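Long-range contacts in putative cell surface hydrolase (PDB 3LP5), which is a putative cell-surface hydrolase of the alpha/beta-hydrolase clan, probably cleaving a substrate that remains unidentified: residues A[167-172]-A[201-206]; A[80-85]-A[117-122]; A[34-39]-A[52-57]; A[108-113]-A[136-141]. One frame throughout, in Å; residues are numbered along the deposited sequence.

Contact 1: A[167-172]-A[201-206]; sequences TVYSIA and HFTEIT
Strands 167-172 and 201-206 pair in parallel and in perfect register, Thr167 beside His201 through Ala172 beside Thr206, at one edge of the central sheet. Five backbone hydrogen bonds join them. Val168 and Ser170 each use both their N-H and their carbonyl, as in Ser170 N to Thr203 O at 2.8 Å, and Ala172 N closes the ladder on Ile205 O. CA-H...O contacts fill the intervals.

Each face of the pair is packed by a different helix. On the face bearing Tyr169, Thr203, Ile171 and Ile205, the Tyr169 ring runs alongside Thr203, CD1 lying 3.7 Å from Thr203 CB, while Ile205 CD1 reaches the same ring carbon at 3.9 Å. Water 1 donates a hydrogen bond to Val168 O at 3.0 Å, lies 2.8 Å from Thr203 OG1, and hovers over the rim of one Tyr169 face. Helix 217-231 covers this side, Leu226 touching both isoleucines and Tyr230 meeting the tyrosine ring.

On the reverse face the Phe202 ring reaches forward along the neighbouring strand, from Val168 towards Ser170: with CG anti to the backbone N (chi1 177°), it presents an edge to Val168 CG1, 3.9 Å from CD1. Further along, CE1 approaches Ser170 CB. Helix 191-195 packs here, Phe195 against Val168 and Lys192 against Phe202.

Strand 127-134 flanks 167-172 on its other side, and Asn250 bonds to the backbone of 201-206. Such a final pair of parallel strands, sandwiched between helices, is characteristic of the C-terminal edge of the alpha/beta-hydrolase sheet.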
loop_
_atom_site.group_PDB
_atom_site.type_symbol
_atom_site.label_atom_id
_atom_site.label_comp_id
_atom_site.label_asym_id
_atom_site.label_seq_id
_atom_site.Cartn_x
_atom_site.Cartn_y
_atom_site.Cartn_z
ATOM N N THR A 167 -0.014 -11.511 4.955
ATOM C CA THR A 167 -0.529 -10.808 6.122
ATOM C C THR A 167 -0.876 -9.409 5.676
ATOM O O THR A 167 -0.014 -8.717 5.111
ATOM C CB THR A 167 0.536 -10.760 7.284
ATOM O OG1 THR A 167 0.589 -12.047 7.889
ATOM C CG2 THR A 167 0.093 -9.884 8.385
ATOM N N VAL A 168 -2.132 -9.003 5.910
ATOM C CA VAL A 168 -2.632 -7.739 5.470
ATOM C C VAL A 168 -3.093 -6.847 6.612
ATOM O O VAL A 168 -3.913 -7.280 7.474
ATOM C CB VAL A 168 -3.789 -7.868 4.450
ATOM C CG1 VAL A 168 -4.254 -6.458 3.982
ATOM C CG2 VAL A 168 -3.346 -8.773 3.239
ATOM N N TYR A 169 -2.568 -5.605 6.600
ATOM C CA TYR A 169 -3.059 -4.491 7.488
ATOM C C TYR A 169 -3.758 -3.401 6.681
ATOM O O TYR A 169 -3.206 -2.904 5.668
ATOM C CB TYR A 169 -1.903 -3.871 8.259
ATOM C CG TYR A 169 -1.125 -4.889 9.049
ATOM C CD1 TYR A 169 -1.474 -5.157 10.395
ATOM C CD2 TYR A 169 -0.051 -5.570 8.481
ATOM C CE1 TYR A 169 -0.789 -6.104 11.152
ATOM C CE2 TYR A 169 0.671 -6.527 9.246
ATOM C CZ TYR A 169 0.283 -6.769 10.566
ATOM O OH TYR A 169 0.921 -7.699 11.306
ATOM N N SER A 170 -4.988 -3.083 7.064
ATOM C CA SER A 170 -5.735 -2.044 6.401
ATOM C C SER A 170 -6.034 -0.919 7.426
ATOM O O SER A 170 -6.789 -1.133 8.367
ATOM C CB SER A 170 -7.031 -2.604 5.815
ATOM O OG SER A 170 -7.839 -1.540 5.234
ATOM N N ILE A 171 -5.396 0.241 7.247
ATOM C CA ILE A 171 -5.661 1.447 8.069
ATOM C C ILE A 171 -6.803 2.213 7.434
ATOM O O ILE A 171 -6.804 2.418 6.214
ATOM C CB ILE A 171 -4.430 2.341 8.122
ATOM C CG1 ILE A 171 -3.279 1.603 8.884
ATOM C CG2 ILE A 171 -4.749 3.772 8.689
ATOM C CD1 ILE A 171 -1.873 2.208 8.644
ATOM N N ALA A 172 -7.784 2.604 8.263
ATOM C CA ALA A 172 -8.883 3.484 7.867
ATOM C C ALA A 172 -9.124 4.570 8.923
ATOM O O ALA A 172 -8.823 4.400 10.124
ATOM C CB ALA A 172 -10.154 2.657 7.683
ATOM N N HIS A 201 -3.755 -13.587 7.550
ATOM C CA HIS A 201 -4.263 -12.684 8.587
ATOM C C HIS A 201 -4.662 -11.394 7.953
ATOM O O HIS A 201 -3.924 -10.874 7.060
ATOM C CB HIS A 201 -3.222 -12.280 9.651
ATOM C CG HIS A 201 -2.521 -13.422 10.322
ATOM N ND1 HIS A 201 -3.135 -14.233 11.261
ATOM C CD2 HIS A 201 -1.229 -13.840 10.246
ATOM C CE1 HIS A 201 -2.261 -15.128 11.699
ATOM N NE2 HIS A 201 -1.100 -14.908 11.105
ATOM N N PHE A 202 -5.808 -10.865 8.406
ATOM C CA PHE A 202 -6.284 -9.546 8.001
ATOM C C PHE A 202 -6.562 -8.723 9.229
ATOM O O PHE A 202 -7.265 -9.200 10.143
ATOM C CB PHE A 202 -7.555 -9.676 7.178
ATOM C CG PHE A 202 -8.161 -8.366 6.779
ATOM C CD1 PHE A 202 -7.517 -7.531 5.873
ATOM C CD2 PHE A 202 -9.384 -7.973 7.312
ATOM C CE1 PHE A 202 -8.063 -6.328 5.484
ATOM C CE2 PHE A 202 -9.935 -6.760 6.963
ATOM C CZ PHE A 202 -9.304 -5.945 6.022
ATOM N N THR A 203 -5.986 -7.519 9.269
ATOM C CA THR A 203 -6.076 -6.642 10.477
ATOM C C THR A 203 -6.518 -5.226 10.105
ATOM O O THR A 203 -5.868 -4.591 9.309
ATOM C CB THR A 203 -4.742 -6.587 11.231
ATOM O OG1 THR A 203 -4.435 -7.897 11.648
ATOM C CG2 THR A 203 -4.793 -5.734 12.498
ATOM N N GLU A 204 -7.658 -4.777 10.653
ATOM C CA GLU A 204 -8.107 -3.416 10.474
ATOM C C GLU A 204 -7.619 -2.575 11.614
ATOM O O GLU A 204 -7.688 -2.992 12.778
ATOM C CB GLU A 204 -9.644 -3.344 10.432
ATOM C CG GLU A 204 -10.191 -4.314 9.390
ATOM C CD GLU A 204 -11.710 -4.517 9.511
ATOM O OE1 GLU A 204 -12.432 -3.624 9.037
ATOM O OE2 GLU A 204 -12.160 -5.549 10.080
ATOM N N ILE A 205 -7.169 -1.360 11.272
ATOM C CA ILE A 205 -6.590 -0.426 12.254
ATOM C C ILE A 205 -7.229 0.907 11.980
ATOM O O ILE A 205 -7.321 1.302 10.830
ATOM C CB ILE A 205 -5.020 -0.303 12.117
ATOM C CG1 ILE A 205 -4.344 -1.646 12.341
ATOM C CG2 ILE A 205 -4.432 0.775 13.110
ATOM C CD1 ILE A 205 -2.900 -1.783 11.819
ATOM N N THR A 206 -7.649 1.625 13.038
ATOM C CA THR A 206 -8.185 2.955 12.869
ATOM C C THR A 206 -7.144 4.022 13.172
ATOM O O THR A 206 -6.444 3.971 14.182
ATOM C CB THR A 206 -9.444 3.205 13.765
ATOM O OG1 THR A 206 -10.347 2.122 13.589
ATOM C CG2 THR A 206 -10.160 4.456 13.344
HETATM O O HOH W 1 -2.815 -8.991 9.612
#

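Contact 2: A[80-85]-A[117-122]; sequences QAVWLN and ERYLKE
Two neighbours in the helical layer meet here: Asn85 and Ala81 of helix 74-92 receive Tyr119 and Glu122, at the C-terminal end region of helix 107-118, Glu122 belonging to a short 3-10 segment. Asn85 shows how one amide can grip two points of a neighbouring segment. Its CG is anti to the backbone N (chi1 -168°), which carries the amide across to that segment, and there both ends of the amide are used.

ND2 donates to Glu122 OE1 at 3.2 Å, nearly straight at 167°. The carboxylate oxygen lies in the plane of the amide, yet the amide nitrogen stands well above the plane of the carboxylate. On the other end OD1 accepts from water 2 at 2.8 Å, and this water also donates to Tyr119 O. The same carbonyl accepts the N-H of Glu122, so the turn and the bridge share an acceptor.

The planes of the Asn85 amide and the phenol are only 3° apart, but ND2 lies against Tyr119 CB, at 3.5 Å, rather than stacked on the ring. Apolar contacts come further out along the ring, where Ala81 CB meets the edge at CE2 (4.0 Å) and Val82 CG2 flanks the hydroxyl at 3.9 Å. Arg118 CB covers part of one ring face.

The buried Asn85 also touches Phe115, whereas Glu122 is exposed and has a long, weak ion pair with Lys89. Helices before and after strand 99-105, packed side by side on one face of a mostly parallel sheet, are typical of the three-layer alpha/beta-hydrolase fold.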
loop_
_atom_site.group_PDB
_atom_site.type_symbol
_atom_site.label_atom_id
_atom_site.label_comp_id
_atom_site.label_asym_id
_atom_site.label_seq_id
_atom_site.Cartn_x
_atom_site.Cartn_y
_atom_site.Cartn_z
ATOM N N GLN A 80 -2.836 1.249 -14.082
ATOM C CA GLN A 80 -1.771 1.352 -13.066
ATOM C C GLN A 80 -1.343 -0.008 -12.548
ATOM O O GLN A 80 -0.179 -0.208 -12.203
ATOM C CB GLN A 80 -2.166 2.316 -11.922
ATOM C CG GLN A 80 -2.350 3.785 -12.463
ATOM C CD GLN A 80 -3.494 4.566 -11.717
ATOM O OE1 GLN A 80 -4.167 4.019 -10.853
ATOM N NE2 GLN A 80 -3.667 5.848 -12.038
ATOM N N ALA A 81 -2.271 -0.954 -12.524
ATOM C CA ALA A 81 -1.911 -2.330 -12.125
ATOM C C ALA A 81 -1.022 -3.006 -13.146
ATOM O O ALA A 81 -0.112 -3.683 -12.763
ATOM C CB ALA A 81 -3.148 -3.158 -11.830
ATOM N N VAL A 82 -1.237 -2.728 -14.439
ATOM C CA VAL A 82 -0.336 -3.170 -15.490
ATOM C C VAL A 82 0.977 -2.467 -15.420
ATOM O O VAL A 82 2.004 -3.103 -15.549
ATOM C CB VAL A 82 -0.943 -2.937 -16.841
ATOM C CG1 VAL A 82 0.049 -3.309 -17.960
ATOM C CG2 VAL A 82 -2.295 -3.734 -16.965
ATOM N N TRP A 83 0.982 -1.139 -15.268
ATOM C CA TRP A 83 2.238 -0.433 -15.067
ATOM C C TRP A 83 3.032 -0.920 -13.835
ATOM O O TRP A 83 4.290 -1.008 -13.855
ATOM C CB TRP A 83 1.971 1.097 -14.976
ATOM C CG TRP A 83 1.486 1.692 -16.315
ATOM C CD1 TRP A 83 1.892 1.341 -17.554
ATOM C CD2 TRP A 83 0.557 2.786 -16.479
ATOM N NE1 TRP A 83 1.207 2.105 -18.523
ATOM C CE2 TRP A 83 0.398 3.007 -17.875
ATOM C CE3 TRP A 83 -0.147 3.622 -15.573
ATOM C CZ2 TRP A 83 -0.483 3.995 -18.383
ATOM C CZ3 TRP A 83 -1.047 4.580 -16.084
ATOM C CH2 TRP A 83 -1.176 4.789 -17.464
ATOM N N LEU A 84 2.325 -1.218 -12.744
ATOM C CA LEU A 84 2.997 -1.758 -11.533
ATOM C C LEU A 84 3.704 -3.068 -11.844
ATOM O O LEU A 84 4.855 -3.324 -11.429
ATOM C CB LEU A 84 1.973 -2.011 -10.404
ATOM C CG LEU A 84 2.570 -2.602 -9.076
ATOM C CD1 LEU A 84 3.844 -1.862 -8.578
ATOM C CD2 LEU A 84 1.535 -2.552 -7.960
ATOM N N ASN A 85 3.011 -3.934 -12.568
ATOM C CA ASN A 85 3.588 -5.198 -13.008
ATOM C C ASN A 85 4.772 -4.928 -13.955
ATOM O O ASN A 85 5.832 -5.592 -13.846
ATOM C CB ASN A 85 2.494 -5.969 -13.736
ATOM C CG ASN A 85 2.867 -7.415 -14.006
ATOM O OD1 ASN A 85 3.770 -7.992 -13.379
ATOM N ND2 ASN A 85 2.193 -7.995 -14.969
ATOM N N GLU A 117 -3.664 -10.033 -7.102
ATOM C CA GLU A 117 -4.694 -11.014 -7.484
ATOM C C GLU A 117 -4.417 -11.579 -8.878
ATOM O O GLU A 117 -4.690 -12.755 -9.101
ATOM C CB GLU A 117 -6.090 -10.362 -7.575
ATOM C CG GLU A 117 -6.635 -9.964 -6.257
ATOM C CD GLU A 117 -7.953 -9.242 -6.373
ATOM O OE1 GLU A 117 -8.199 -8.619 -7.393
ATOM O OE2 GLU A 117 -8.764 -9.314 -5.451
ATOM N N ARG A 118 -3.925 -10.725 -9.800
ATOM C CA ARG A 118 -3.834 -11.068 -11.230
ATOM C C ARG A 118 -2.430 -11.259 -11.802
ATOM O O ARG A 118 -2.241 -12.090 -12.720
ATOM C CB ARG A 118 -4.580 -10.021 -12.051
ATOM C CG ARG A 118 -6.042 -9.883 -11.629
ATOM C CD ARG A 118 -6.794 -9.113 -12.666
ATOM N NE ARG A 118 -7.258 -10.030 -13.713
ATOM C CZ ARG A 118 -8.023 -9.672 -14.742
ATOM N NH1 ARG A 118 -8.392 -8.399 -14.852
ATOM N NH2 ARG A 118 -8.437 -10.592 -15.646
ATOM N N TYR A 119 -1.444 -10.512 -11.279
ATOM C CA TYR A 119 -0.175 -10.389 -12.003
ATOM C C TYR A 119 1.031 -10.910 -11.253
ATOM O O TYR A 119 2.059 -11.235 -11.858
ATOM C CB TYR A 119 0.050 -8.918 -12.404
ATOM C CG TYR A 119 -1.081 -8.364 -13.246
ATOM C CD1 TYR A 119 -1.657 -9.136 -14.242
ATOM C CD2 TYR A 119 -1.582 -7.046 -13.022
ATOM C CE1 TYR A 119 -2.743 -8.640 -14.998
ATOM C CE2 TYR A 119 -2.640 -6.555 -13.783
ATOM C CZ TYR A 119 -3.192 -7.352 -14.765
ATOM O OH TYR A 119 -4.182 -6.862 -15.567
ATOM N N LEU A 120 0.945 -10.983 -9.941
ATOM C CA LEU A 120 2.134 -11.481 -9.204
ATOM C C LEU A 120 2.507 -12.945 -9.588
ATOM O O LEU A 120 3.714 -13.277 -9.683
ATOM C CB LEU A 120 1.976 -11.303 -7.680
ATOM C CG LEU A 120 3.083 -11.954 -6.835
ATOM C CD1 LEU A 120 4.383 -11.206 -7.032
ATOM C CD2 LEU A 120 2.718 -12.065 -5.362
ATOM N N LYS A 121 1.509 -13.804 -9.817
ATOM C CA LYS A 121 1.769 -15.177 -10.331
ATOM C C LYS A 121 2.667 -15.209 -11.593
ATOM O O LYS A 121 3.107 -16.263 -11.948
ATOM C CB LYS A 121 0.466 -15.907 -10.645
ATOM C CG LYS A 121 -0.287 -15.295 -11.848
ATOM C CD LYS A 121 -1.566 -16.070 -12.080
ATOM C CE LYS A 121 -2.697 -15.220 -12.659
ATOM N NZ LYS A 121 -3.513 -16.167 -13.431
ATOM N N GLU A 122 2.936 -14.081 -12.264
ATOM C CA GLU A 122 3.822 -14.101 -13.440
ATOM C C GLU A 122 5.269 -14.104 -13.034
ATOM O O GLU A 122 6.104 -14.393 -13.876
ATOM C CB GLU A 122 3.591 -12.912 -14.406
ATOM C CG GLU A 122 2.183 -12.868 -15.047
ATOM C CD GLU A 122 1.894 -11.586 -15.857
ATOM O OE1 GLU A 122 2.823 -10.837 -16.253
ATOM O OE2 GLU A 122 0.701 -11.340 -16.120
HETATM O O HOH W 2 4.760 -10.191 -11.873
#

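Contact 3: A[34-39]-A[52-57]; sequences KHSVLK and GSIAAN
Leu38 and Ile54 form the tight part of this contact, where strand 37-42 meets the chain leaving strand 48-52. Their side chains cross at about a right angle, and Ile54 CD1 presses on Leu38 CB at 3.3 Å, closer than carbons usually settle. The isoleucine branch is turned well away from a fully extended form (chi2 -36°), which brings its tip over the strand. Ile63 touches both residues, and Pro61 and Tyr95 also pack on Ile54.

Close by, Ser36 is held at its hydroxyl. OG occupies the crowded position between the backbone N and the carbonyl carbon; there it accepts the N-H of Ala55 at 3.2 Å, and it is also hydrogen-bonded to Asp58 OD2.

The outer side is looser. Exposed Gly52 is paired with Leu38 as an antiparallel non-hydrogen-bonded couple. Next to it Ser53 N reaches Val37 O in a long bond of 3.3 Å, bent to 143°, with the donor above the carbonyl plane. Backbone-to-backbone pairing then gives way to water 3, which accepts from Val37 N at 2.7 Å and donates to Ser53 O at 3.1 Å.

The chemistry implies a hairpin edge that frays on its wet side: one poorly aligned bond and a bridging water follow the Leu38-Gly52 pair, while apolar packing and a serine hydroxyl hydrogen-bonded to both Ala55 N and Asp58 anchor the departing loop.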
loop_
_atom_site.group_PDB
_atom_site.type_symbol
_atom_site.label_atom_id
_atom_site.label_comp_id
_atom_site.label_asym_id
_atom_site.label_seq_id
_atom_site.Cartn_x
_atom_site.Cartn_y
_atom_site.Cartn_z
ATOM N N LYS A 34 19.474 3.150 8.169
ATOM C CA LYS A 34 19.348 3.916 6.927
ATOM C C LYS A 34 18.704 2.983 5.888
ATOM O O LYS A 34 19.205 1.870 5.672
ATOM C CB LYS A 34 20.717 4.449 6.458
ATOM C CG LYS A 34 20.644 5.507 5.370
ATOM C CD LYS A 34 21.954 5.623 4.565
ATOM C CE LYS A 34 21.687 5.823 3.000
ATOM N NZ LYS A 34 21.114 4.639 2.157
ATOM N N HIS A 35 17.571 3.394 5.291
ATOM C CA HIS A 35 16.971 2.651 4.189
ATOM C C HIS A 35 17.188 3.458 2.910
ATOM O O HIS A 35 16.876 4.639 2.857
ATOM C CB HIS A 35 15.474 2.432 4.406
ATOM C CG HIS A 35 15.141 1.642 5.638
ATOM N ND1 HIS A 35 14.968 0.272 5.619
ATOM C CD2 HIS A 35 14.918 2.033 6.919
ATOM C CE1 HIS A 35 14.682 -0.149 6.840
ATOM N NE2 HIS A 35 14.633 0.897 7.644
ATOM N N SER A 36 17.775 2.836 1.887
ATOM C CA SER A 36 18.055 3.620 0.681
ATOM C C SER A 36 16.716 3.823 -0.062
ATOM O O SER A 36 15.760 3.097 0.190
ATOM C CB SER A 36 19.212 2.996 -0.114
ATOM O OG SER A 36 18.940 1.651 -0.451
ATOM N N VAL A 37 16.581 4.874 -0.854
ATOM C CA VAL A 37 15.315 5.156 -1.537
ATOM C C VAL A 37 15.524 5.195 -3.057
ATOM O O VAL A 37 16.225 6.042 -3.537
ATOM C CB VAL A 37 14.718 6.484 -1.095
ATOM C CG1 VAL A 37 13.447 6.825 -1.915
ATOM C CG2 VAL A 37 14.420 6.491 0.402
ATOM N N LEU A 38 14.927 4.249 -3.788
ATOM C CA LEU A 38 14.895 4.264 -5.245
ATOM C C LEU A 38 13.474 4.621 -5.721
ATOM O O LEU A 38 12.504 4.090 -5.158
ATOM C CB LEU A 38 15.195 2.857 -5.725
ATOM C CG LEU A 38 15.099 2.613 -7.203
ATOM C CD1 LEU A 38 16.211 3.308 -7.996
ATOM C CD2 LEU A 38 15.068 1.098 -7.471
ATOM N N LYS A 39 13.322 5.535 -6.687
ATOM C CA LYS A 39 11.978 5.955 -7.157
ATOM C C LYS A 39 11.840 5.668 -8.612
ATOM O O LYS A 39 12.710 6.099 -9.393
ATOM C CB LYS A 39 11.718 7.462 -6.990
ATOM C CG LYS A 39 11.605 7.927 -5.573
ATOM C CD LYS A 39 10.548 9.051 -5.418
ATOM C CE LYS A 39 10.471 9.589 -3.935
ATOM N NZ LYS A 39 11.732 10.299 -3.501
ATOM N N GLY A 52 17.239 8.098 -7.636
ATOM C CA GLY A 52 17.794 7.526 -6.384
ATOM C C GLY A 52 18.510 6.221 -6.673
ATOM O O GLY A 52 18.946 6.000 -7.822
ATOM N N SER A 53 18.624 5.340 -5.654
ATOM C CA SER A 53 19.283 4.031 -5.871
ATOM C C SER A 53 19.243 3.136 -4.665
ATOM O O SER A 53 18.962 3.577 -3.604
ATOM C CB SER A 53 20.762 4.232 -6.266
ATOM O OG SER A 53 21.410 4.853 -5.169
ATOM N N ILE A 54 19.536 1.856 -4.858
ATOM C CA ILE A 54 19.639 0.894 -3.780
ATOM C C ILE A 54 21.118 0.722 -3.472
ATOM O O ILE A 54 21.905 0.372 -4.378
ATOM C CB ILE A 54 19.042 -0.490 -4.237
ATOM C CG1 ILE A 54 17.571 -0.382 -4.687
ATOM C CG2 ILE A 54 19.215 -1.569 -3.164
ATOM C CD1 ILE A 54 16.771 0.596 -3.920
ATOM N N ALA A 55 21.513 0.958 -2.212
ATOM C CA ALA A 55 22.853 0.651 -1.736
ATOM C C ALA A 55 23.111 -0.841 -1.915
ATOM O O ALA A 55 22.189 -1.634 -1.683
ATOM C CB ALA A 55 22.990 1.053 -0.256
ATOM N N ALA A 56 24.339 -1.242 -2.303
ATOM C CA ALA A 56 24.607 -2.680 -2.592
ATOM C C ALA A 56 24.580 -3.607 -1.371
ATOM O O ALA A 56 24.417 -4.827 -1.512
ATOM C CB ALA A 56 25.885 -2.875 -3.367
ATOM N N ASN A 57 24.725 -3.048 -0.179
ATOM C CA ASN A 57 24.568 -3.853 1.048
ATOM C C ASN A 57 23.258 -3.621 1.827
ATOM O O ASN A 57 23.118 -4.115 2.939
ATOM C CB ASN A 57 25.711 -3.538 2.006
ATOM C CG ASN A 57 25.794 -2.050 2.310
ATOM O OD1 ASN A 57 25.213 -1.237 1.594
ATOM N ND2 ASN A 57 26.529 -1.694 3.349
HETATM O O HOH W 3 18.996 5.888 -1.583
#

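Contact 4: A[108-113]-A[136-141]; sequences GGLIWT and SPYNME
Leu110 carries this buried contact, and its two methyls have different hosts in the loop 136-141. CD2 sits over one face of the Tyr138 ring, 3.9 Å from its centroid and 25° off the normal, a CH-pi contact. The same methyl reaches Ser136 CB at 3.7 Å. CD1 instead faces Pro137, meeting CG at 3.9 Å.

Beside the leucine, the bare CA of Gly109 lets Ser136 OG come within 3.2 Å of the helix. Thr113, one turn on, brings OG1 to the edge of the tyrosine ring near CE1 (3.7 Å). That hydroxyl is itself fixed by donating to Gly109 O at 2.8 Å, a carbonyl that Thr113 N approaches from the opposite face.

A second shell sets the loop groups in place. Ser136 OG bonds to Ser106 O and Tyr138 OH to Thr133 OG1, while a type I turn from Pro137 to Met140 folds the backbone, closed by Met140 N to Pro137 O at 2.8 Å.

Gly108 ends a GxSxG sequence with Ser106 at its centre, so this packing of helix against loop is consistent with the surroundings of a nucleophile elbow in an alpha/beta hydrolase.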
loop_
_atom_site.group_PDB
_atom_site.type_symbol
_atom_site.label_atom_id
_atom_site.label_comp_id
_atom_site.label_asym_id
_atom_site.label_seq_id
_atom_site.Cartn_x
_atom_site.Cartn_y
_atom_site.Cartn_z
ATOM N N GLY A 108 -3.200 3.552 -4.210
ATOM C CA GLY A 108 -2.071 2.601 -4.246
ATOM C C GLY A 108 -2.446 1.240 -3.657
ATOM O O GLY A 108 -1.956 0.179 -4.110
ATOM N N GLY A 109 -3.342 1.236 -2.670
ATOM C CA GLY A 109 -3.738 -0.048 -2.039
ATOM C C GLY A 109 -4.556 -0.910 -3.011
ATOM O O GLY A 109 -4.442 -2.135 -3.015
ATOM N N LEU A 110 -5.438 -0.260 -3.794
ATOM C CA LEU A 110 -6.195 -0.935 -4.854
ATOM C C LEU A 110 -5.305 -1.421 -6.000
ATOM O O LEU A 110 -5.465 -2.573 -6.548
ATOM C CB LEU A 110 -7.262 0.031 -5.462
ATOM C CG LEU A 110 -8.075 0.904 -4.505
ATOM C CD1 LEU A 110 -9.286 1.562 -5.252
ATOM C CD2 LEU A 110 -8.549 0.042 -3.340
ATOM N N ILE A 111 -4.413 -0.544 -6.426
ATOM C CA ILE A 111 -3.392 -0.950 -7.431
ATOM C C ILE A 111 -2.617 -2.199 -6.984
ATOM O O ILE A 111 -2.560 -3.215 -7.730
ATOM C CB ILE A 111 -2.477 0.195 -7.781
ATOM C CG1 ILE A 111 -3.308 1.349 -8.321
ATOM C CG2 ILE A 111 -1.365 -0.292 -8.820
ATOM C CD1 ILE A 111 -2.599 2.779 -8.275
ATOM N N TRP A 112 -2.090 -2.175 -5.753
ATOM C CA TRP A 112 -1.413 -3.362 -5.190
ATOM C C TRP A 112 -2.355 -4.544 -5.187
ATOM O O TRP A 112 -1.955 -5.640 -5.573
ATOM C CB TRP A 112 -0.910 -3.191 -3.712
ATOM C CG TRP A 112 0.447 -2.756 -3.599
ATOM C CD1 TRP A 112 0.894 -1.548 -3.052
ATOM C CD2 TRP A 112 1.617 -3.421 -4.114
ATOM N NE1 TRP A 112 2.271 -1.481 -3.145
ATOM C CE2 TRP A 112 2.729 -2.585 -3.831
ATOM C CE3 TRP A 112 1.839 -4.667 -4.745
ATOM C CZ2 TRP A 112 4.055 -2.947 -4.168
ATOM C CZ3 TRP A 112 3.169 -5.021 -5.101
ATOM C CH2 TRP A 112 4.250 -4.158 -4.809
ATOM N N THR A 113 -3.616 -4.333 -4.784
ATOM C CA THR A 113 -4.467 -5.523 -4.645
ATOM C C THR A 113 -4.694 -6.228 -5.971
ATOM O O THR A 113 -4.757 -7.454 -6.052
ATOM C CB THR A 113 -5.879 -5.168 -4.021
ATOM O OG1 THR A 113 -5.680 -4.585 -2.724
ATOM C CG2 THR A 113 -6.705 -6.405 -3.835
ATOM N N SER A 136 -7.652 2.957 1.555
ATOM C CA SER A 136 -7.805 2.598 0.141
ATOM C C SER A 136 -9.288 2.428 -0.137
ATOM O O SER A 136 -9.973 1.688 0.578
ATOM C CB SER A 136 -7.030 1.323 -0.179
ATOM O OG SER A 136 -5.612 1.527 -0.017
ATOM N N PRO A 137 -9.810 3.136 -1.158
ATOM C CA PRO A 137 -11.217 3.107 -1.414
ATOM C C PRO A 137 -11.714 1.870 -2.199
ATOM O O PRO A 137 -12.012 1.952 -3.408
ATOM C CB PRO A 137 -11.439 4.419 -2.174
ATOM C CG PRO A 137 -10.174 4.615 -2.959
ATOM C CD PRO A 137 -9.088 4.063 -2.077
ATOM N N TYR A 138 -11.878 0.742 -1.497
ATOM C CA TYR A 138 -12.257 -0.519 -2.165
ATOM C C TYR A 138 -13.588 -0.485 -2.908
ATOM O O TYR A 138 -13.775 -1.289 -3.803
ATOM C CB TYR A 138 -12.220 -1.674 -1.163
ATOM C CG TYR A 138 -10.782 -1.965 -0.696
ATOM C CD1 TYR A 138 -9.924 -2.711 -1.495
ATOM C CD2 TYR A 138 -10.305 -1.471 0.520
ATOM C CE1 TYR A 138 -8.598 -2.964 -1.100
ATOM C CE2 TYR A 138 -8.963 -1.773 0.975
ATOM C CZ TYR A 138 -8.125 -2.460 0.116
ATOM O OH TYR A 138 -6.812 -2.732 0.526
ATOM N N ASN A 139 -14.503 0.414 -2.500
ATOM C CA ASN A 139 -15.721 0.645 -3.183
ATOM C C ASN A 139 -15.784 2.063 -3.771
ATOM O O ASN A 139 -16.856 2.642 -3.883
ATOM C CB ASN A 139 -16.940 0.395 -2.272
ATOM C CG ASN A 139 -18.174 0.073 -3.075
ATOM O OD1 ASN A 139 -18.079 -0.571 -4.131
ATOM N ND2 ASN A 139 -19.336 0.465 -2.578
ATOM N N MET A 140 -14.631 2.599 -4.132
ATOM C CA MET A 140 -14.547 3.896 -4.832
ATOM C C MET A 140 -15.173 4.992 -3.971
ATOM O O MET A 140 -14.889 5.050 -2.757
ATOM C CB MET A 140 -15.138 3.800 -6.256
ATOM C CG MET A 140 -14.282 2.993 -7.239
ATOM S SD MET A 140 -12.602 3.568 -7.898
ATOM C CE MET A 140 -11.537 3.295 -6.570
ATOM N N GLU A 141 -16.013 5.839 -4.563
ATOM C CA GLU A 141 -16.504 7.030 -3.874
ATOM C C GLU A 141 -17.894 6.741 -3.227
ATOM O O GLU A 141 -18.453 7.602 -2.554
ATOM C CB GLU A 141 -16.631 8.201 -4.868
ATOM C CG GLU A 141 -17.951 8.069 -5.687
ATOM C CD GLU A 141 -18.184 9.174 -6.750
ATOM O OE1 GLU A 141 -19.352 9.695 -6.832
ATOM O OE2 GLU A 141 -17.207 9.510 -7.506
#

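Contacts 1 and 3 lie toward opposite edges of the same sheet, their centres about 27 Å apart, yet they illustrate different solutions: contact 1 is an unbroken parallel ladder with helices over both faces, whereas contact 3 is a short antiparallel remnant that dissolves into water-mediated pairing. Contacts 2 and 4 share helix 107-118, one near its end and one near its start, and touch each other where Leu84 packs on Ile111 and Trp112. Of the four, contact 4 is the most buried and has no hydrogen bond between its segments. Contact 2, nearer the surface, mixes a ring with amide, carboxylate and water. The apolar contact thus lies at the buried start of the helix and the polar, water-bridged one near its end.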